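Local coordinates for Lin1840 protein (Listeria innocua serovar 6a, PDB 4ZO9) that probably hydrolyses terminal, non-reducing beta-D-glucosyl residues to release beta-D-glucose, as a family 3 glycoside hydrolase, at residues D264-S269 with G297-M302; W147-E152 with G407-Y412. The protein carries 2 engineered substitutions. All coordinates share one frame; numbering follows the deposited sequence.

Interaction 1 (D264-S269 with G297-M302); sequences DGVLIS and GVDLEM. With BGC (beta-D-glucopyranose), chain C.
Leu267 and Asp299 exchange two hydrogen bonds. The amide Asp299 N donates to Leu267 O at 2.7 Å, in the carbonyl plane, while Leu267 N reaches Asp299 OD2 at 3.1 Å from 40° above the carboxylate plane. Farther along, Ser269 N bonds Leu300 O at 2.9 Å, and Met302 N donates to Ser269 OG, also at 2.9 Å. Serine suits this place because its short hydroxyl, set between backbone N and carbonyl carbon (chi1 84°), accepts this amide, whereas Ser269 O is buried without a partner in the model; a water also donates to the hydroxyl. A single parallel bridge, Ile268 with Leu300, joins strands 267-268 and 301-302, seventh and eighth of the eight-stranded parallel sheet, and closes the TIM barrel of the N-terminal domain. Beta-branched Ile268 lies beside Leu300, both pointing the same way, with CD1 to Leu300 CD2 at 3.9 Å. Ile268 CD1 also meets Met302 CE at 3.6 Å, and the flexible thioether, bent at its last torsion, brings Met302 SD within 3.5 Å of glucose C6. Behind this shell, Arg258 and Arg331 form salt bridges with OD2 and OD1 of Asp299, and helix 322-338 covers Val266 and Leu300.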
loop_
_atom_site.group_PDB
_atom_site.type_symbol
_atom_site.label_atom_id
_atom_site.label_comp_id
_atom_site.label_asym_id
_atom_site.label_seq_id
_atom_site.Cartn_x
_atom_site.Cartn_y
_atom_site.Cartn_z
ATOM N N ASP A 264 1.945 32.639 -0.471
ATOM C CA ASP A 264 2.683 33.656 0.216
ATOM C C ASP A 264 1.997 34.026 1.564
ATOM O O ASP A 264 2.206 35.115 2.047
ATOM C CB ASP A 264 2.806 34.906 -0.682
ATOM C CG ASP A 264 3.680 35.997 -0.047
ATOM O OD1 ASP A 264 4.794 35.658 0.434
ATOM O OD2 ASP A 264 3.258 37.186 -0.007
ATOM N N GLY A 265 1.211 33.119 2.149
ATOM C CA GLY A 265 0.700 33.232 3.530
ATOM C C GLY A 265 1.545 32.468 4.540
ATOM O O GLY A 265 2.596 31.875 4.191
ATOM N N VAL A 266 1.039 32.450 5.784
ATOM C CA VAL A 266 1.592 31.721 6.935
ATOM C C VAL A 266 1.553 30.203 6.692
ATOM O O VAL A 266 0.513 29.624 6.337
ATOM C CB VAL A 266 0.828 32.084 8.238
ATOM C CG1 VAL A 266 1.300 31.229 9.411
ATOM C CG2 VAL A 266 1.055 33.551 8.587
ATOM N N LEU A 267 2.717 29.586 6.829
ATOM C CA LEU A 267 2.857 28.116 6.867
ATOM C C LEU A 267 3.014 27.833 8.340
ATOM O O LEU A 267 3.970 28.288 8.931
ATOM C CB LEU A 267 4.054 27.617 6.035
ATOM C CG LEU A 267 4.340 26.114 5.949
ATOM C CD1 LEU A 267 3.111 25.406 5.424
ATOM C CD2 LEU A 267 5.566 25.874 5.079
ATOM N N ILE A 268 2.018 27.146 8.916
ATOM C CA ILE A 268 1.987 26.740 10.348
ATOM C C ILE A 268 2.251 25.272 10.408
ATOM O O ILE A 268 1.789 24.529 9.541
ATOM C CB ILE A 268 0.592 27.006 11.003
ATOM C CG1 ILE A 268 0.649 26.706 12.484
ATOM C CG2 ILE A 268 -0.539 26.187 10.336
ATOM C CD1 ILE A 268 -0.601 27.062 13.269
ATOM N N SER A 269 2.969 24.835 11.424
ATOM C CA SER A 269 3.288 23.431 11.582
ATOM C C SER A 269 2.093 22.708 12.072
ATOM O O SER A 269 1.299 23.274 12.766
ATOM C CB SER A 269 4.434 23.231 12.591
ATOM O OG SER A 269 4.002 23.203 13.943
ATOM N N GLY A 297 10.696 27.194 5.469
ATOM C CA GLY A 297 9.722 28.306 5.382
ATOM C C GLY A 297 8.512 28.137 6.278
ATOM O O GLY A 297 7.438 28.636 5.981
ATOM N N VAL A 298 8.680 27.352 7.324
ATOM C CA VAL A 298 7.606 27.168 8.317
ATOM C C VAL A 298 7.618 28.437 9.159
ATOM O O VAL A 298 8.631 28.736 9.752
ATOM C CB VAL A 298 7.828 25.971 9.259
ATOM C CG1 VAL A 298 6.803 25.969 10.407
ATOM C CG2 VAL A 298 7.731 24.692 8.497
ATOM N N ASP A 299 6.507 29.165 9.186
ATOM C CA ASP A 299 6.454 30.457 9.882
ATOM C C ASP A 299 6.066 30.412 11.320
ATOM O O ASP A 299 6.297 31.396 12.038
ATOM C CB ASP A 299 5.480 31.356 9.193
ATOM C CG ASP A 299 5.870 31.600 7.776
ATOM O OD1 ASP A 299 7.088 31.690 7.548
ATOM O OD2 ASP A 299 4.968 31.669 6.890
ATOM N N LEU A 300 5.445 29.308 11.734
ATOM C CA LEU A 300 4.676 29.303 12.994
ATOM C C LEU A 300 4.719 27.892 13.586
ATOM O O LEU A 300 4.201 26.948 13.002
ATOM C CB LEU A 300 3.234 29.815 12.779
ATOM C CG LEU A 300 2.428 30.008 14.064
ATOM C CD1 LEU A 300 3.087 30.855 15.168
ATOM C CD2 LEU A 300 1.042 30.547 13.816
ATOM N N GLU A 301 5.428 27.754 14.702
ATOM C CA GLU A 301 5.645 26.477 15.335
ATOM C C GLU A 301 4.506 26.224 16.331
ATOM O O GLU A 301 4.388 26.949 17.291
ATOM C CB GLU A 301 6.997 26.474 16.076
ATOM C CG GLU A 301 7.313 25.085 16.687
ATOM C CD GLU A 301 8.688 24.970 17.289
ATOM O OE1 GLU A 301 9.465 25.966 17.311
ATOM O OE2 GLU A 301 8.968 23.864 17.762
ATOM N N MET A 302 3.692 25.191 16.082
ATOM C CA MET A 302 2.556 24.904 16.938
ATOM C C MET A 302 2.935 24.100 18.186
ATOM O O MET A 302 3.195 22.882 18.097
ATOM C CB MET A 302 1.466 24.160 16.173
ATOM C CG MET A 302 0.214 23.824 16.979
ATOM S SD MET A 302 -0.988 22.867 16.042
ATOM C CE MET A 302 -1.622 24.073 14.918
HETATM C C2 BGC C . -4.220 17.761 14.210
HETATM C C3 BGC C . -4.419 18.845 13.150
HETATM C C4 BGC C . -4.962 20.061 13.863
HETATM C C5 BGC C . -3.798 20.716 14.626
HETATM C C6 BGC C . -4.325 21.757 15.604
HETATM C C1 BGC C . -3.371 18.311 15.395
HETATM O O2 BGC C . -3.604 16.603 13.642
HETATM O O3 BGC C . -5.338 18.430 12.143
HETATM O O4 BGC C . -5.501 20.930 12.934
HETATM O O5 BGC C . -2.912 19.689 15.265
HETATM O O6 BGC C . -5.017 21.043 16.620
HETATM O O HOH W 1 5.858 21.997 16.109
#

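Interaction 2 (W147-E152 with G407-Y412); sequences WGRVME and GGWNVY. With BGC (beta-D-glucopyranose), chain C.
Trp409 buries the most surface here, its indole lying with CD1 and NE1 against Met151 and Glu152. Met151 SD lies 4.0 Å from Trp409 CD1, and its line to the centre of the five-membered ring runs 79° off the ring normal, at the edge: a Met-aromatic contact. Lacking a side chain, Gly408 lets the twice-bent Met151 settle its SD 3.7 Å from Gly408 CA, with Met151 CE 3.5 Å from Gly408 O. Glu152 crosses the indole obliquely, carboxylate and ring planes 56° apart, and places OE2 2.9 Å from Trp409 NE1. Tryptophan suits the place because it is broad: its six-membered ring meets the sugar, Trp409 CZ2 3.8 Å from glucose C2, while NE1 faces Glu152. Arg149 grips Glu152 side-on: Arg149 NE meets Glu152 OE2 at 2.7 Å, nearly straight, and NH2 bonds OE1. With the guanidinium held this way, Arg149 NH1 donates to glucose O2 at 2.8 Å and Arg149 NH2 to glucose O3 at 3.0 Å. Arginine fits because its planar group serves a carboxylate and two hydroxyls at once. Barrel loop and C-terminal-domain loop thus line a glucose-binding pocket at the domain interface, as in other family 3 beta-glucosidases.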
loop_
_atom_site.group_PDB
_atom_site.type_symbol
_atom_site.label_atom_id
_atom_site.label_comp_id
_atom_site.label_asym_id
_atom_site.label_seq_id
_atom_site.Cartn_x
_atom_site.Cartn_y
_atom_site.Cartn_z
ATOM N N TRP A 147 -7.377 4.106 7.941
ATOM C CA TRP A 147 -6.900 5.374 8.526
ATOM C C TRP A 147 -8.069 6.104 9.157
ATOM O O TRP A 147 -9.075 6.370 8.488
ATOM C CB TRP A 147 -6.251 6.204 7.422
ATOM C CG TRP A 147 -5.446 7.395 7.876
ATOM C CD1 TRP A 147 -4.503 7.415 8.829
ATOM C CD2 TRP A 147 -5.502 8.720 7.325
ATOM N NE1 TRP A 147 -3.931 8.662 8.910
ATOM C CE2 TRP A 147 -4.543 9.502 8.035
ATOM C CE3 TRP A 147 -6.266 9.326 6.306
ATOM C CZ2 TRP A 147 -4.340 10.868 7.777
ATOM C CZ3 TRP A 147 -6.075 10.699 6.020
ATOM C CH2 TRP A 147 -5.070 11.443 6.720
ATOM N N GLY A 148 -7.982 6.408 10.454
ATOM C CA GLY A 148 -9.052 7.122 11.091
ATOM C C GLY A 148 -9.398 8.443 10.489
ATOM O O GLY A 148 -10.558 8.862 10.563
ATOM N N ARG A 149 -8.423 9.124 9.881
ATOM C CA ARG A 149 -8.661 10.482 9.408
ATOM C C ARG A 149 -9.385 10.546 8.059
ATOM O O ARG A 149 -9.577 11.630 7.544
ATOM C CB ARG A 149 -7.410 11.314 9.394
ATOM C CG ARG A 149 -6.668 11.138 10.654
ATOM C CD ARG A 149 -5.587 12.160 10.837
ATOM N NE ARG A 149 -6.177 13.448 11.126
ATOM C CZ ARG A 149 -5.546 14.509 11.595
ATOM N NH1 ARG A 149 -4.269 14.461 11.922
ATOM N NH2 ARG A 149 -6.261 15.618 11.816
ATOM N N VAL A 150 -9.838 9.426 7.496
ATOM C CA VAL A 150 -10.743 9.497 6.316
ATOM C C VAL A 150 -11.983 10.322 6.544
ATOM O O VAL A 150 -12.585 10.856 5.605
ATOM C CB VAL A 150 -11.169 8.099 5.793
ATOM C CG1 VAL A 150 -9.942 7.372 5.222
ATOM C CG2 VAL A 150 -11.828 7.262 6.869
ATOM N N MET A 151 -12.439 10.364 7.787
ATOM C CA MET A 151 -13.640 11.140 8.141
ATOM C C MET A 151 -13.540 12.617 7.821
ATOM O O MET A 151 -14.531 13.268 7.652
ATOM C CB MET A 151 -13.941 11.007 9.631
ATOM C CG MET A 151 -12.844 11.501 10.544
ATOM S SD MET A 151 -13.466 12.506 11.928
ATOM C CE MET A 151 -14.273 13.769 10.956
ATOM N N GLU A 152 -12.321 13.125 7.741
ATOM C CA GLU A 152 -12.010 14.586 7.545
ATOM C C GLU A 152 -11.816 14.949 6.049
ATOM O O GLU A 152 -11.836 16.089 5.656
ATOM C CB GLU A 152 -10.707 14.897 8.272
ATOM C CG GLU A 152 -10.708 14.862 9.791
ATOM C CD GLU A 152 -9.285 14.796 10.327
ATOM O OE1 GLU A 152 -8.587 15.827 10.158
ATOM O OE2 GLU A 152 -8.855 13.739 10.932
ATOM N N GLY A 407 -19.911 13.127 15.454
ATOM C CA GLY A 407 -18.767 12.795 14.641
ATOM C C GLY A 407 -17.458 13.048 15.332
ATOM O O GLY A 407 -17.411 13.739 16.346
ATOM N N GLY A 408 -16.385 12.497 14.790
ATOM C CA GLY A 408 -15.044 12.945 15.195
ATOM C C GLY A 408 -14.797 14.426 14.812
ATOM O O GLY A 408 -15.542 15.039 14.005
ATOM N N TRP A 409 -13.747 14.989 15.402
ATOM C CA TRP A 409 -13.328 16.342 15.118
ATOM C C TRP A 409 -14.506 17.304 15.334
ATOM O O TRP A 409 -14.837 18.149 14.522
ATOM C CB TRP A 409 -12.662 16.420 13.735
ATOM C CG TRP A 409 -11.196 16.091 13.798
ATOM C CD1 TRP A 409 -10.579 15.026 13.198
ATOM C CD2 TRP A 409 -10.170 16.782 14.553
ATOM N NE1 TRP A 409 -9.264 15.029 13.511
ATOM C CE2 TRP A 409 -8.978 16.084 14.352
ATOM C CE3 TRP A 409 -10.154 17.960 15.349
ATOM C CZ2 TRP A 409 -7.736 16.523 14.886
ATOM C CZ3 TRP A 409 -8.941 18.379 15.945
ATOM C CH2 TRP A 409 -7.747 17.671 15.704
ATOM N N ASN A 410 -15.149 17.096 16.467
ATOM C CA ASN A 410 -16.188 17.959 16.999
ATOM C C ASN A 410 -15.648 18.582 18.263
ATOM O O ASN A 410 -15.834 18.069 19.320
ATOM C CB ASN A 410 -17.466 17.181 17.304
ATOM C CG ASN A 410 -18.450 17.992 18.135
ATOM O OD1 ASN A 410 -18.538 19.196 18.010
ATOM N ND2 ASN A 410 -19.173 17.326 19.003
ATOM N N VAL A 411 -14.927 19.674 18.134
ATOM C CA VAL A 411 -14.167 20.168 19.230
ATOM C C VAL A 411 -15.036 21.019 20.147
ATOM O O VAL A 411 -14.761 21.074 21.296
ATOM C CB VAL A 411 -12.923 20.927 18.757
ATOM C CG1 VAL A 411 -12.193 21.484 19.956
ATOM C CG2 VAL A 411 -12.004 19.929 17.977
ATOM N N TYR A 412 -16.106 21.611 19.626
ATOM C CA TYR A 412 -16.903 22.589 20.367
ATOM C C TYR A 412 -18.381 22.223 20.546
ATOM O O TYR A 412 -19.054 22.768 21.415
ATOM C CB TYR A 412 -16.738 23.963 19.700
ATOM C CG TYR A 412 -15.305 24.501 19.784
ATOM C CD1 TYR A 412 -14.873 25.183 20.923
ATOM C CD2 TYR A 412 -14.393 24.314 18.745
ATOM C CE1 TYR A 412 -13.575 25.642 21.028
ATOM C CE2 TYR A 412 -13.087 24.769 18.825
ATOM C CZ TYR A 412 -12.682 25.449 19.973
ATOM O OH TYR A 412 -11.396 25.939 20.119
HETATM C C2 BGC C . -4.220 17.761 14.210
HETATM C C3 BGC C . -4.419 18.845 13.150
HETATM C C4 BGC C . -4.962 20.061 13.863
HETATM C C5 BGC C . -3.798 20.716 14.626
HETATM C C6 BGC C . -4.325 21.757 15.604
HETATM C C1 BGC C . -3.371 18.311 15.395
HETATM O O2 BGC C . -3.604 16.603 13.642
HETATM O O3 BGC C . -5.338 18.430 12.143
HETATM O O4 BGC C . -5.501 20.930 12.934
HETATM O O5 BGC C . -2.912 19.689 15.265
HETATM O O6 BGC C . -5.017 21.043 16.620
#

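Both contacts are buried and both touch the same glucose, yet their centres lie 23 Å apart and their nearest atoms about 9 Å. Interaction 1 stays within the N-terminal barrel: it is framework, built from main-chain hydrogen bonds helped by one carboxylate and one serine hydroxyl, with aliphatic packing, and it meets the sugar through a single thioether. Interaction 2 links the barrel to the C-terminal domain, using loops in place of strands; its chemistry is mixed: a salt-bridged arginine and a tryptophan face the sugar, and a methionine packs behind at the indole edge. Along the chain, interaction 1 lies within the span that interaction 2 brings together.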